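Endonuclease V (PDB 3GOC) probably nicks deaminated DNA in a magnesium-dependent repair reaction, cutting the second phosphodiester bond 3' to a deoxyinosine and leaving the lesion in place. Local coordinates at residues A[46-51]-A[222-227]; A[60-65]-A[70-75]; A[8-13]-A[89-94]. All coordinates share one frame; numbering follows the deposited sequence.

Interaction 1. Residues A[46-51]-A[222-227]; sequences DVAYDD and RALKEA. With MG (magnesium ion), chain D; MG (magnesium ion), chain C.
Ala48 and Leu224 mark the nearest approach of the two backbones, CA to CA 6.7 Å, where the end of strand 41-49 passes helix 211-228; no hydrogen bond joins the segments. The contact rests on one side chain, that of Leu224, whose CG stands anti to the backbone N (chi1 172°), which points the branch at the strand and leaves CD1 and CD2 to touch different residues. CD2 meets Ala48 CB at 3.7 Å and lies as far from Tyr49 O, while CD1 packs against Asp50, 3.7 Å from its CB and 3.5 Å from its OD2. The methyl therefore covers the aliphatic root of the aspartate and one carboxylate oxygen; the other, OD1, accepts from the backbone N of Glu52 and Arg53. Only 164 Å² is buried.

Two residues before Ala48 on the same strand, Asp46 spreads its carboxylate over two magnesium ions: OD1 binds the chain C ion at 2.2 Å and OD2 the chain D ion at 2.5 Å. Water 1, a ligand of the first ion, donates to Val47 O at 2.7 Å, so Val47 O acts as a second-shell acceptor that orients a first-shell water. Asp217, on the helix that bears Leu224, and Asp114 complete the protein ligands. A central strand and a flanking helix that together supply carboxylates to a metal pair are characteristic of the RNase H-like nuclease fold, to which endonuclease V belongs.

Interaction 2. Residues A[60-65]-A[70-75]; sequences AVVLDA and VVAEAT
A classic beta bulge interrupts the antiparallel hairpin of strands 55-64 and 70-79, with Val71 and Ala72 both set against Val62. Val62 O receives Val71 N at 2.8 Å in a nearly straight bond (173° at the hydrogen), whereas its bond from Ala72 N is weak at 3.4 Å. In return, Val62 N donates to Ala72 O at 2.8 Å. Beyond the bulge the pairing is regular: Ala60 and Ala74 form a hydrogen-bonded pair closed by bonds in both directions, and Val61 faces Glu73 as a non-hydrogen-bonded pair; next to it Glu73 CA makes a CA-H...O contact with Ala60 O. The one-residue shift brings Leu63 opposite Val70.

Strand 70-79 is the outermost strand at this end of the chain's mixed sheet, and strand 55-64 joins it to strand 41-49, which carries the metal-binding Asp46. On the sheet face of Val61, Leu63 and Val70, helix 211-228 covers the strands through Arg215 and Thr212. Here Val70 divides its two methyls: CG2 touches Leu63 CD2 at 3.6 Å, and CG1 reaches Val61 CG1 at 4.0 Å. A glycine here takes away both methyls and would probably open a gap beside Leu63 CD2 and Val61 CG1, leaving the Leu63 branch freer to turn.

The other face bears Val62, Ala72, Ala60 and Ala74, and Leu104 packs over it. Val71 points along neither face; its CG2, held between backbone N and carbonyl carbon (chi1 of CG1 -63°), presses on Val62 CG1 at 3.5 Å, and its CG1 lies 3.9 Å from Asp64 CB. The Asp64 carboxylate turns instead to Thr67, with OD1 hydrogen-bonded to OG1 of that residue.

Interaction 3. Residues A[8-13]-A[89-94]; sequences AGWPAT and LAFREI
The indole of Trp10 presents its pyrrole edge to the backbone of Phe91, whose carbonyl oxygen lies close to the ring plane, while one face of the indole carries Pro11 CD, 3.3 Å above the plane and displaced toward the rim. The phenyl of Phe91 meets the six-membered ring of Trp10 obliquely, with centroids 5.9 Å apart and planes at 59°. Its closest carbons are Trp10 CZ2 and Phe91 CD2. This joins the N-terminal loop ahead of helix 14-24 to the turn that leads into helix 94-102, where Glu93 holds the N-cap position.

Phe91 is gripped from several sides. The Pro11 and Phe91 side chains cross at about a right angle, with Pro11 CG 3.9 Å from Phe91 CE2, and beyond the two segments helix 14-24 adds Ala17, Val20 and Gln21, while His129 makes an edge-to-face pair with the ring. One atom further round the six-membered ring of Trp10 from CZ2, CH2 touches Ile94 CG2 at 4.0 Å. With CG anti to the backbone N, the indole swings from the loop across to the turn. Phe91 O accepts from two donors, Ser81 OG and Trp10 NE1. The bond from Trp10 NE1 to Phe91 O is 3.0 Å long and bent to 152° at the hydrogen; NE1 lies in the carbonyl plane, on a lone pair, whereas the oxygen sits 16° out of the indole plane.

From the N terminus, the loop 8-13 comes first and is met by residues 89-94, so interaction 3 closes a loop of 75 residues. Strand 41-49 then begins interaction 1, whose partner helix arrives 170 residues later, near the C terminus; interactions 1 and 3 therefore cross. The hairpin of interaction 2 closes over just four residues and lies within both larger loops. Interactions 1 and 2 meet where Ala223 CB packs on Thr75 CG2, tying the terminal helix to the edge strand. Interactions 1 and 3 are joined by a probable hydrogen bond between Tyr49 OH and Glu93 OE2, whereas interactions 2 and 3 do not touch.

Interaction 1. Residues A[46-51]-A[222-227]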
ATOM      1  N   ASP A  46      -4.692 -15.779 -12.342  1.00  7.47           N
ATOM      2  CA  ASP A  46      -5.563 -15.422 -13.454  1.00  5.94           C
ATOM      3  C   ASP A  46      -5.695 -16.636 -14.356  1.00  5.53           C
ATOM      4  O   ASP A  46      -4.896 -17.565 -14.277  1.00  7.04           O
ATOM      5  CB  ASP A  46      -4.977 -14.256 -14.248  1.00  8.37           C
ATOM      6  CG  ASP A  46      -5.955 -13.689 -15.233  1.00 13.40           C
ATOM      7  OD1 ASP A  46      -5.499 -13.139 -16.260  1.00 12.15           O
ATOM      8  OD2 ASP A  46      -7.189 -13.775 -14.988  1.00  7.58           O
ATOM      9  N   VAL A  47      -6.715 -16.634 -15.205  1.00  5.27           N
ATOM     10  CA  VAL A  47      -6.921 -17.743 -16.118  1.00  6.50           C
ATOM     11  C   VAL A  47      -7.221 -17.265 -17.527  1.00  6.07           C
ATOM     12  O   VAL A  47      -7.598 -16.110 -17.752  1.00  8.85           O
ATOM     13  CB  VAL A  47      -8.078 -18.655 -15.647  1.00  7.14           C
ATOM     14  CG1 VAL A  47      -7.792 -19.174 -14.242  1.00  8.39           C
ATOM     15  CG2 VAL A  47      -9.387 -17.887 -15.671  1.00  8.24           C
ATOM     16  N   ALA A  48      -7.020 -18.168 -18.476  1.00  6.55           N
ATOM     17  CA  ALA A  48      -7.284 -17.902 -19.882  1.00  5.67           C
ATOM     18  C   ALA A  48      -8.049 -19.109 -20.406  1.00  7.97           C
ATOM     19  O   ALA A  48      -7.621 -20.248 -20.227  1.00  7.74           O
ATOM     20  CB  ALA A  48      -5.968 -17.732 -20.648  1.00  7.69           C
ATOM     21  N   TYR A  49      -9.193 -18.859 -21.031  1.00  6.68           N
ATOM     22  CA  TYR A  49     -10.016 -19.927 -21.587  1.00  6.56           C
ATOM     23  C   TYR A  49      -9.769 -20.076 -23.075  1.00  8.25           C
ATOM     24  O   TYR A  49      -9.656 -19.084 -23.794  1.00 10.05           O
ATOM     25  CB  TYR A  49     -11.504 -19.632 -21.379  1.00  9.72           C
ATOM     26  CG  TYR A  49     -11.975 -19.774 -19.956  1.00  5.68           C
ATOM     27  CD1 TYR A  49     -11.882 -18.711 -19.057  1.00  4.64           C
ATOM     28  CD2 TYR A  49     -12.497 -20.981 -19.499  1.00  8.21           C
ATOM     29  CE1 TYR A  49     -12.296 -18.851 -17.735  1.00  7.58           C
ATOM     30  CE2 TYR A  49     -12.915 -21.131 -18.184  1.00 10.31           C
ATOM     31  CZ  TYR A  49     -12.811 -20.067 -17.308  1.00  9.57           C
ATOM     32  OH  TYR A  49     -13.224 -20.218 -16.007  1.00 11.99           O
ATOM     33  N   ASP A  50      -9.683 -21.314 -23.540  1.00  6.89           N
ATOM     34  CA  ASP A  50      -9.483 -21.541 -24.957  1.00  6.09           C
ATOM     35  C   ASP A  50     -10.850 -21.513 -25.637  1.00  7.93           C
ATOM     36  O   ASP A  50     -11.833 -21.997 -25.082  1.00 11.36           O
ATOM     37  CB  ASP A  50      -8.815 -22.889 -25.197  1.00 10.68           C
ATOM     38  CG  ASP A  50      -8.237 -22.999 -26.591  1.00 22.36           C
ATOM     39  OD1 ASP A  50      -8.886 -23.590 -27.474  1.00 12.96           O
ATOM     40  OD2 ASP A  50      -7.129 -22.467 -26.807  1.00 33.20           O
ATOM     41  N   ASP A  51     -10.912 -20.951 -26.840  1.00  6.52           N
ATOM     42  CA  ASP A  51     -12.179 -20.876 -27.562  1.00 10.79           C
ATOM     43  C   ASP A  51     -12.469 -22.087 -28.425  1.00  9.54           C
ATOM     44  O   ASP A  51     -13.610 -22.294 -28.825  1.00 13.28           O
ATOM     45  CB  ASP A  51     -12.227 -19.634 -28.457  1.00 11.29           C
ATOM     46  CG  ASP A  51     -12.216 -18.345 -27.672  1.00 13.64           C
ATOM     47  OD1 ASP A  51     -12.801 -18.311 -26.573  1.00 16.54           O
ATOM     48  OD2 ASP A  51     -11.639 -17.359 -28.170  1.00 19.84           O
ATOM     49  N   ARG A 222       0.228 -16.986 -22.289  1.00  7.95           N
ATOM     50  CA  ARG A 222       1.347 -17.639 -22.966  1.00  5.98           C
ATOM     51  C   ARG A 222       1.235 -19.157 -22.831  1.00  9.11           C
ATOM     52  O   ARG A 222       1.442 -19.891 -23.796  1.00  8.30           O
ATOM     53  CB  ARG A 222       2.690 -17.181 -22.385  1.00  8.47           C
ATOM     54  CG  ARG A 222       3.884 -17.751 -23.149  1.00 10.23           C
ATOM     55  CD  ARG A 222       5.209 -17.332 -22.541  1.00  9.62           C
ATOM     56  NE  ARG A 222       5.474 -18.010 -21.280  1.00 11.57           N
ATOM     57  CZ  ARG A 222       6.519 -17.751 -20.503  1.00 12.80           C
ATOM     58  NH1 ARG A 222       7.395 -16.824 -20.862  1.00 12.77           N
ATOM     59  NH2 ARG A 222       6.699 -18.429 -19.378  1.00 13.73           N
ATOM     60  N   ALA A 223       0.910 -19.622 -21.627  1.00  5.56           N
ATOM     61  CA  ALA A 223       0.782 -21.051 -21.372  1.00  7.03           C
ATOM     62  C   ALA A 223      -0.365 -21.660 -22.177  1.00  9.49           C
ATOM     63  O   ALA A 223      -0.290 -22.818 -22.591  1.00  8.93           O
ATOM     64  CB  ALA A 223       0.577 -21.303 -19.881  1.00  8.26           C
ATOM     65  N   LEU A 224      -1.426 -20.886 -22.399  1.00  6.77           N
ATOM     66  CA  LEU A 224      -2.560 -21.381 -23.182  1.00  6.35           C
ATOM     67  C   LEU A 224      -2.134 -21.554 -24.639  1.00  7.87           C
ATOM     68  O   LEU A 224      -2.488 -22.542 -25.290  1.00  8.77           O
ATOM     69  CB  LEU A 224      -3.751 -20.417 -23.096  1.00  6.36           C
ATOM     70  CG  LEU A 224      -4.935 -20.731 -24.021  1.00  7.78           C
ATOM     71  CD1 LEU A 224      -5.459 -22.139 -23.767  1.00 10.47           C
ATOM     72  CD2 LEU A 224      -6.032 -19.707 -23.797  1.00 11.17           C
ATOM     73  N   LYS A 225      -1.376 -20.584 -25.147  1.00  7.59           N
ATOM     74  CA  LYS A 225      -0.876 -20.632 -26.519  1.00  7.84           C
ATOM     75  C   LYS A 225      -0.009 -21.883 -26.684  1.00 11.80           C
ATOM     76  O   LYS A 225      -0.123 -22.610 -27.671  1.00 11.83           O
ATOM     77  CB  LYS A 225      -0.035 -19.385 -26.812  1.00 11.40           C
ATOM     78  CG  LYS A 225       0.663 -19.389 -28.169  1.00 21.68           C
ATOM     79  CD  LYS A 225       1.775 -18.343 -28.220  1.00 28.05           C
ATOM     80  CE  LYS A 225       2.897 -18.688 -27.240  1.00 31.46           C
ATOM     81  NZ  LYS A 225       4.006 -17.699 -27.267  1.00 32.24           N
ATOM     82  N   GLU A 226       0.858 -22.124 -25.706  1.00 10.30           N
ATOM     83  CA  GLU A 226       1.746 -23.283 -25.739  1.00  9.20           C
ATOM     84  C   GLU A 226       0.978 -24.602 -25.659  1.00 11.64           C
ATOM     85  O   GLU A 226       1.324 -25.576 -26.331  1.00 12.24           O
ATOM     86  CB  GLU A 226       2.763 -23.177 -24.595  1.00 10.40           C
ATOM     87  CG  GLU A 226       3.731 -22.015 -24.780  1.00  9.89           C
ATOM     88  CD  GLU A 226       4.539 -21.678 -23.535  1.00 12.18           C
ATOM     89  OE1 GLU A 226       5.451 -20.834 -23.645  1.00 13.51           O
ATOM     90  OE2 GLU A 226       4.264 -22.238 -22.454  1.00 14.50           O
ATOM     91  N   ALA A 227      -0.072 -24.626 -24.846  1.00 11.26           N
ATOM     92  CA  ALA A 227      -0.875 -25.833 -24.686  1.00 11.40           C
ATOM     93  C   ALA A 227      -1.619 -26.202 -25.965  1.00 14.13           C
ATOM     94  O   ALA A 227      -1.781 -27.384 -26.280  1.00 13.48           O
ATOM     95  CB  ALA A 227      -1.870 -25.646 -23.543  1.00 10.81           C
TER
HETATM   96 MG    MG D 302      -8.594 -12.490 -16.574  1.00 30.74          MG
HETATM   97 MG    MG C 301      -6.612 -12.221 -17.921  1.00 15.27          MG
HETATM   98  O   HOH W   1      -6.523 -14.095 -19.259  1.00 13.78           O
HETATM   99  O   HOH W   2      -7.825 -11.176 -19.602  1.00 15.09           O
HETATM  100  O   HOH W   3      -6.448 -10.226 -16.699  1.00 16.21           O
HETATM  101  O   HOH W   4     -10.045 -12.816 -14.486  1.00 35.16           O
HETATM  102  O   HOH W   5     -10.572 -10.982 -16.511  1.00 26.65           O

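Interaction 2. Residues A[60-65]-A[70-75]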
ATOM      1  N   ALA A  60      -0.145 -18.677 -11.685  1.00  5.33           N
ATOM      2  CA  ALA A  60       0.054 -18.105 -10.364  1.00  5.35           C
ATOM      3  C   ALA A  60       1.453 -17.510 -10.410  1.00  4.83           C
ATOM      4  O   ALA A  60       2.414 -18.196 -10.756  1.00  7.57           O
ATOM      5  CB  ALA A  60      -0.029 -19.183  -9.292  1.00  6.95           C
ATOM      6  N   VAL A  61       1.558 -16.225 -10.097  1.00  5.22           N
ATOM      7  CA  VAL A  61       2.848 -15.553 -10.100  1.00  5.80           C
ATOM      8  C   VAL A  61       3.086 -14.945  -8.732  1.00  4.81           C
ATOM      9  O   VAL A  61       2.330 -14.087  -8.283  1.00  5.75           O
ATOM     10  CB  VAL A  61       2.907 -14.445 -11.167  1.00  3.64           C
ATOM     11  CG1 VAL A  61       4.275 -13.770 -11.130  1.00  7.55           C
ATOM     12  CG2 VAL A  61       2.653 -15.035 -12.549  1.00  6.19           C
ATOM     13  N   VAL A  62       4.143 -15.410  -8.073  1.00  5.91           N
ATOM     14  CA  VAL A  62       4.501 -14.952  -6.735  1.00  6.53           C
ATOM     15  C   VAL A  62       5.512 -13.817  -6.795  1.00  5.46           C
ATOM     16  O   VAL A  62       6.547 -13.929  -7.456  1.00  6.30           O
ATOM     17  CB  VAL A  62       5.121 -16.096  -5.907  1.00  5.75           C
ATOM     18  CG1 VAL A  62       5.330 -15.641  -4.479  1.00  6.34           C
ATOM     19  CG2 VAL A  62       4.227 -17.320  -5.954  1.00  8.06           C
ATOM     20  N   LEU A  63       5.204 -12.721  -6.113  1.00  6.73           N
ATOM     21  CA  LEU A  63       6.099 -11.570  -6.078  1.00  4.41           C
ATOM     22  C   LEU A  63       6.633 -11.324  -4.676  1.00  6.11           C
ATOM     23  O   LEU A  63       6.016 -11.706  -3.680  1.00  9.41           O
ATOM     24  CB  LEU A  63       5.367 -10.292  -6.504  1.00  9.25           C
ATOM     25  CG  LEU A  63       4.569 -10.273  -7.806  1.00  5.42           C
ATOM     26  CD1 LEU A  63       3.918  -8.907  -7.967  1.00  8.67           C
ATOM     27  CD2 LEU A  63       5.484 -10.576  -8.974  1.00  7.93           C
ATOM     28  N   ASP A  64       7.802 -10.702  -4.610  1.00  9.25           N
ATOM     29  CA  ASP A  64       8.365 -10.308  -3.328  1.00  7.38           C
ATOM     30  C   ASP A  64       7.590  -9.007  -3.123  1.00  8.12           C
ATOM     31  O   ASP A  64       7.695  -8.080  -3.927  1.00  9.54           O
ATOM     32  CB  ASP A  64       9.862 -10.023  -3.456  1.00  6.77           C
ATOM     33  CG  ASP A  64      10.451  -9.438  -2.184  1.00 17.71           C
ATOM     34  OD1 ASP A  64      10.736  -8.226  -2.169  1.00 22.60           O
ATOM     35  OD2 ASP A  64      10.612 -10.189  -1.202  1.00 19.07           O
ATOM     36  N   ALA A  65       6.794  -8.937  -2.064  1.00  7.41           N
ATOM     37  CA  ALA A  65       5.969  -7.759  -1.816  1.00  8.72           C
ATOM     38  C   ALA A  65       6.733  -6.452  -1.663  1.00  9.55           C
ATOM     39  O   ALA A  65       6.264  -5.396  -2.089  1.00 11.10           O
ATOM     40  CB  ALA A  65       5.097  -7.997  -0.589  1.00  7.99           C
ATOM     41  N   VAL A  70       9.522 -10.748  -9.299  1.00  7.93           N
ATOM     42  CA  VAL A  70       8.946 -12.080  -9.405  1.00  8.25           C
ATOM     43  C   VAL A  70       9.898 -13.064  -8.738  1.00  9.50           C
ATOM     44  O   VAL A  70      11.103 -13.050  -8.999  1.00 11.55           O
ATOM     45  CB  VAL A  70       8.750 -12.487 -10.879  1.00  6.58           C
ATOM     46  CG1 VAL A  70       8.243 -13.924 -10.964  1.00  8.45           C
ATOM     47  CG2 VAL A  70       7.771 -11.542 -11.547  1.00  9.05           C
ATOM     48  N   VAL A  71       9.366 -13.906  -7.860  1.00  8.15           N
ATOM     49  CA  VAL A  71      10.197 -14.894  -7.185  1.00  7.29           C
ATOM     50  C   VAL A  71       9.822 -16.326  -7.551  1.00  8.22           C
ATOM     51  O   VAL A  71      10.604 -17.246  -7.329  1.00 10.92           O
ATOM     52  CB  VAL A  71      10.151 -14.731  -5.650  1.00 11.43           C
ATOM     53  CG1 VAL A  71      10.719 -13.375  -5.261  1.00 10.36           C
ATOM     54  CG2 VAL A  71       8.731 -14.877  -5.144  1.00 11.36           C
ATOM     55  N   ALA A  72       8.635 -16.516  -8.126  1.00  6.62           N
ATOM     56  CA  ALA A  72       8.190 -17.851  -8.521  1.00  7.74           C
ATOM     57  C   ALA A  72       6.947 -17.767  -9.391  1.00  7.31           C
ATOM     58  O   ALA A  72       6.198 -16.797  -9.318  1.00  8.31           O
ATOM     59  CB  ALA A  72       7.896 -18.684  -7.282  1.00  7.73           C
ATOM     60  N   GLU A  73       6.733 -18.782 -10.219  1.00  8.26           N
ATOM     61  CA  GLU A  73       5.555 -18.816 -11.077  1.00  8.59           C
ATOM     62  C   GLU A  73       5.234 -20.249 -11.465  1.00 10.00           C
ATOM     63  O   GLU A  73       6.108 -21.114 -11.451  1.00 10.63           O
ATOM     64  CB  GLU A  73       5.776 -17.972 -12.335  1.00 14.80           C
ATOM     65  CG  GLU A  73       6.933 -18.422 -13.197  1.00 18.10           C
ATOM     66  CD  GLU A  73       7.147 -17.519 -14.400  1.00 27.49           C
ATOM     67  OE1 GLU A  73       7.239 -16.288 -14.211  1.00 31.57           O
ATOM     68  OE2 GLU A  73       7.224 -18.043 -15.532  1.00 33.95           O
ATOM     69  N   ALA A  74       3.972 -20.499 -11.797  1.00  6.98           N
ATOM     70  CA  ALA A  74       3.542 -21.833 -12.191  1.00  7.32           C
ATOM     71  C   ALA A  74       2.236 -21.739 -12.960  1.00  7.47           C
ATOM     72  O   ALA A  74       1.473 -20.795 -12.780  1.00  8.13           O
ATOM     73  CB  ALA A  74       3.356 -22.710 -10.957  1.00 10.51           C
ATOM     74  N   THR A  75       1.992 -22.708 -13.833  1.00  9.09           N
ATOM     75  CA  THR A  75       0.752 -22.741 -14.594  1.00  5.30           C
ATOM     76  C   THR A  75       0.204 -24.158 -14.571  1.00  6.61           C
ATOM     77  O   THR A  75       0.906 -25.109 -14.217  1.00  9.25           O
ATOM     78  CB  THR A  75       0.956 -22.319 -16.072  1.00  5.54           C
ATOM     79  OG1 THR A  75       1.899 -23.196 -16.698  1.00  8.83           O
ATOM     80  CG2 THR A  75       1.446 -20.888 -16.161  1.00  8.47           C
TER

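Interaction 3. Residues A[8-13]-A[89-94]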
ATOM      1  N   ALA A   8     -13.671 -35.400  -8.722  1.00 10.22           N
ATOM      2  CA  ALA A   8     -14.673 -36.430  -8.483  1.00 10.48           C
ATOM      3  C   ALA A   8     -15.799 -35.828  -7.642  1.00 10.76           C
ATOM      4  O   ALA A   8     -15.561 -35.313  -6.553  1.00 12.97           O
ATOM      5  CB  ALA A   8     -14.046 -37.609  -7.744  1.00  9.82           C
ATOM      6  N   GLY A   9     -17.024 -35.892  -8.152  1.00  7.56           N
ATOM      7  CA  GLY A   9     -18.157 -35.352  -7.415  1.00  9.73           C
ATOM      8  C   GLY A   9     -18.420 -33.863  -7.571  1.00  8.84           C
ATOM      9  O   GLY A   9     -19.311 -33.308  -6.914  1.00  7.64           O
ATOM     10  N   TRP A  10     -17.659 -33.202  -8.435  1.00  6.98           N
ATOM     11  CA  TRP A  10     -17.824 -31.764  -8.664  1.00  7.43           C
ATOM     12  C   TRP A  10     -19.264 -31.473  -9.082  1.00  7.03           C
ATOM     13  O   TRP A  10     -19.893 -32.289  -9.756  1.00  9.93           O
ATOM     14  CB  TRP A  10     -16.866 -31.314  -9.775  1.00  7.63           C
ATOM     15  CG  TRP A  10     -16.598 -29.844  -9.811  1.00  7.79           C
ATOM     16  CD1 TRP A  10     -16.976 -28.963 -10.783  1.00  7.73           C
ATOM     17  CD2 TRP A  10     -15.840 -29.094  -8.859  1.00  8.44           C
ATOM     18  NE1 TRP A  10     -16.492 -27.703 -10.495  1.00  9.11           N
ATOM     19  CE2 TRP A  10     -15.791 -27.756  -9.317  1.00  8.81           C
ATOM     20  CE3 TRP A  10     -15.197 -29.417  -7.653  1.00  8.27           C
ATOM     21  CZ2 TRP A  10     -15.120 -26.750  -8.627  1.00 10.03           C
ATOM     22  CZ3 TRP A  10     -14.527 -28.410  -6.961  1.00 11.49           C
ATOM     23  CH2 TRP A  10     -14.498 -27.091  -7.452  1.00 12.04           C
ATOM     24  N   PRO A  11     -19.812 -30.314  -8.678  1.00  9.73           N
ATOM     25  CA  PRO A  11     -21.186 -29.962  -9.043  1.00 10.75           C
ATOM     26  C   PRO A  11     -21.452 -30.108 -10.541  1.00 10.01           C
ATOM     27  O   PRO A  11     -20.630 -29.712 -11.368  1.00 11.88           O
ATOM     28  CB  PRO A  11     -21.295 -28.508  -8.599  1.00  8.98           C
ATOM     29  CG  PRO A  11     -20.441 -28.469  -7.391  1.00  8.40           C
ATOM     30  CD  PRO A  11     -19.220 -29.276  -7.817  1.00  7.87           C
ATOM     31  N   ALA A  12     -22.608 -30.667 -10.880  1.00 11.37           N
ATOM     32  CA  ALA A  12     -22.981 -30.855 -12.271  1.00 14.72           C
ATOM     33  C   ALA A  12     -24.262 -30.091 -12.612  1.00 16.65           C
ATOM     34  O   ALA A  12     -24.665 -30.043 -13.772  1.00 19.10           O
ATOM     35  CB  ALA A  12     -23.157 -32.338 -12.567  1.00 15.06           C
ATOM     36  N   THR A  13     -24.899 -29.500 -11.604  1.00 10.47           N
ATOM     37  CA  THR A  13     -26.124 -28.730 -11.813  1.00 12.39           C
ATOM     38  C   THR A  13     -26.014 -27.386 -11.096  1.00  9.95           C
ATOM     39  O   THR A  13     -25.206 -27.227 -10.181  1.00  9.96           O
ATOM     40  CB  THR A  13     -27.368 -29.460 -11.259  1.00 11.60           C
ATOM     41  OG1 THR A  13     -27.350 -29.425  -9.826  1.00 12.75           O
ATOM     42  CG2 THR A  13     -27.391 -30.911 -11.726  1.00 14.61           C
ATOM     43  N   LEU A  89     -19.420 -18.825 -12.236  1.00  7.90           N
ATOM     44  CA  LEU A  89     -18.251 -18.904 -13.099  1.00  7.23           C
ATOM     45  C   LEU A  89     -17.010 -19.527 -12.468  1.00  6.53           C
ATOM     46  O   LEU A  89     -16.191 -20.125 -13.168  1.00  8.44           O
ATOM     47  CB  LEU A  89     -17.919 -17.513 -13.638  1.00  8.09           C
ATOM     48  CG  LEU A  89     -19.006 -16.877 -14.510  1.00  9.98           C
ATOM     49  CD1 LEU A  89     -18.496 -15.557 -15.054  1.00 13.48           C
ATOM     50  CD2 LEU A  89     -19.376 -17.813 -15.647  1.00 12.30           C
ATOM     51  N   ALA A  90     -16.869 -19.401 -11.154  1.00  6.12           N
ATOM     52  CA  ALA A  90     -15.708 -19.962 -10.474  1.00  8.62           C
ATOM     53  C   ALA A  90     -15.663 -21.482 -10.565  1.00  5.74           C
ATOM     54  O   ALA A  90     -14.587 -22.083 -10.506  1.00  8.02           O
ATOM     55  CB  ALA A  90     -15.695 -19.539  -9.015  1.00 11.03           C
ATOM     56  N   PHE A  91     -16.825 -22.112 -10.694  1.00  5.55           N
ATOM     57  CA  PHE A  91     -16.844 -23.566 -10.776  1.00  4.81           C
ATOM     58  C   PHE A  91     -16.192 -24.114 -12.036  1.00  8.52           C
ATOM     59  O   PHE A  91     -15.944 -25.316 -12.141  1.00  8.22           O
ATOM     60  CB  PHE A  91     -18.268 -24.099 -10.633  1.00  4.93           C
ATOM     61  CG  PHE A  91     -18.809 -23.966  -9.241  1.00  4.75           C
ATOM     62  CD1 PHE A  91     -19.469 -22.804  -8.842  1.00  5.34           C
ATOM     63  CD2 PHE A  91     -18.614 -24.984  -8.309  1.00  6.35           C
ATOM     64  CE1 PHE A  91     -19.923 -22.654  -7.529  1.00  8.53           C
ATOM     65  CE2 PHE A  91     -19.060 -24.848  -6.996  1.00  7.37           C
ATOM     66  CZ  PHE A  91     -19.720 -23.680  -6.604  1.00  6.55           C
ATOM     67  N   ARG A  92     -15.897 -23.233 -12.987  1.00  6.07           N
ATOM     68  CA  ARG A  92     -15.249 -23.641 -14.226  1.00  6.53           C
ATOM     69  C   ARG A  92     -13.731 -23.713 -14.092  1.00  8.25           C
ATOM     70  O   ARG A  92     -13.084 -24.488 -14.794  1.00  7.64           O
ATOM     71  CB  ARG A  92     -15.534 -22.635 -15.346  1.00  7.70           C
ATOM     72  CG  ARG A  92     -16.986 -22.329 -15.626  1.00 10.94           C
ATOM     73  CD  ARG A  92     -17.073 -21.321 -16.766  1.00 13.32           C
ATOM     74  NE  ARG A  92     -16.452 -20.048 -16.397  1.00 19.60           N
ATOM     75  CZ  ARG A  92     -16.096 -19.102 -17.264  1.00 19.63           C
ATOM     76  NH1 ARG A  92     -16.289 -19.277 -18.564  1.00 19.84           N
ATOM     77  NH2 ARG A  92     -15.557 -17.970 -16.831  1.00 16.11           N
ATOM     78  N   GLU A  93     -13.174 -22.916 -13.180  1.00  7.39           N
ATOM     79  CA  GLU A  93     -11.724 -22.799 -13.048  1.00  5.47           C
ATOM     80  C   GLU A  93     -11.050 -23.093 -11.723  1.00  5.45           C
ATOM     81  O   GLU A  93      -9.830 -23.224 -11.689  1.00  5.83           O
ATOM     82  CB  GLU A  93     -11.321 -21.391 -13.473  1.00  8.47           C
ATOM     83  CG  GLU A  93     -11.999 -20.315 -12.646  1.00 11.00           C
ATOM     84  CD  GLU A  93     -11.702 -18.918 -13.138  1.00 24.42           C
ATOM     85  OE1 GLU A  93     -10.827 -18.246 -12.548  1.00 21.74           O
ATOM     86  OE2 GLU A  93     -12.347 -18.507 -14.118  1.00 15.52           O
ATOM     87  N   ILE A  94     -11.809 -23.196 -10.640  1.00  5.27           N
ATOM     88  CA  ILE A  94     -11.194 -23.450  -9.346  1.00  5.73           C
ATOM     89  C   ILE A  94     -10.223 -24.631  -9.307  1.00  4.03           C
ATOM     90  O   ILE A  94      -9.119 -24.501  -8.784  1.00  5.97           O
ATOM     91  CB  ILE A  94     -12.282 -23.584  -8.269  1.00  6.51           C
ATOM     92  CG1 ILE A  94     -12.791 -22.183  -7.925  1.00 10.28           C
ATOM     93  CG2 ILE A  94     -11.750 -24.280  -7.028  1.00 10.36           C
ATOM     94  CD1 ILE A  94     -14.170 -22.171  -7.362  1.00 28.91           C
TER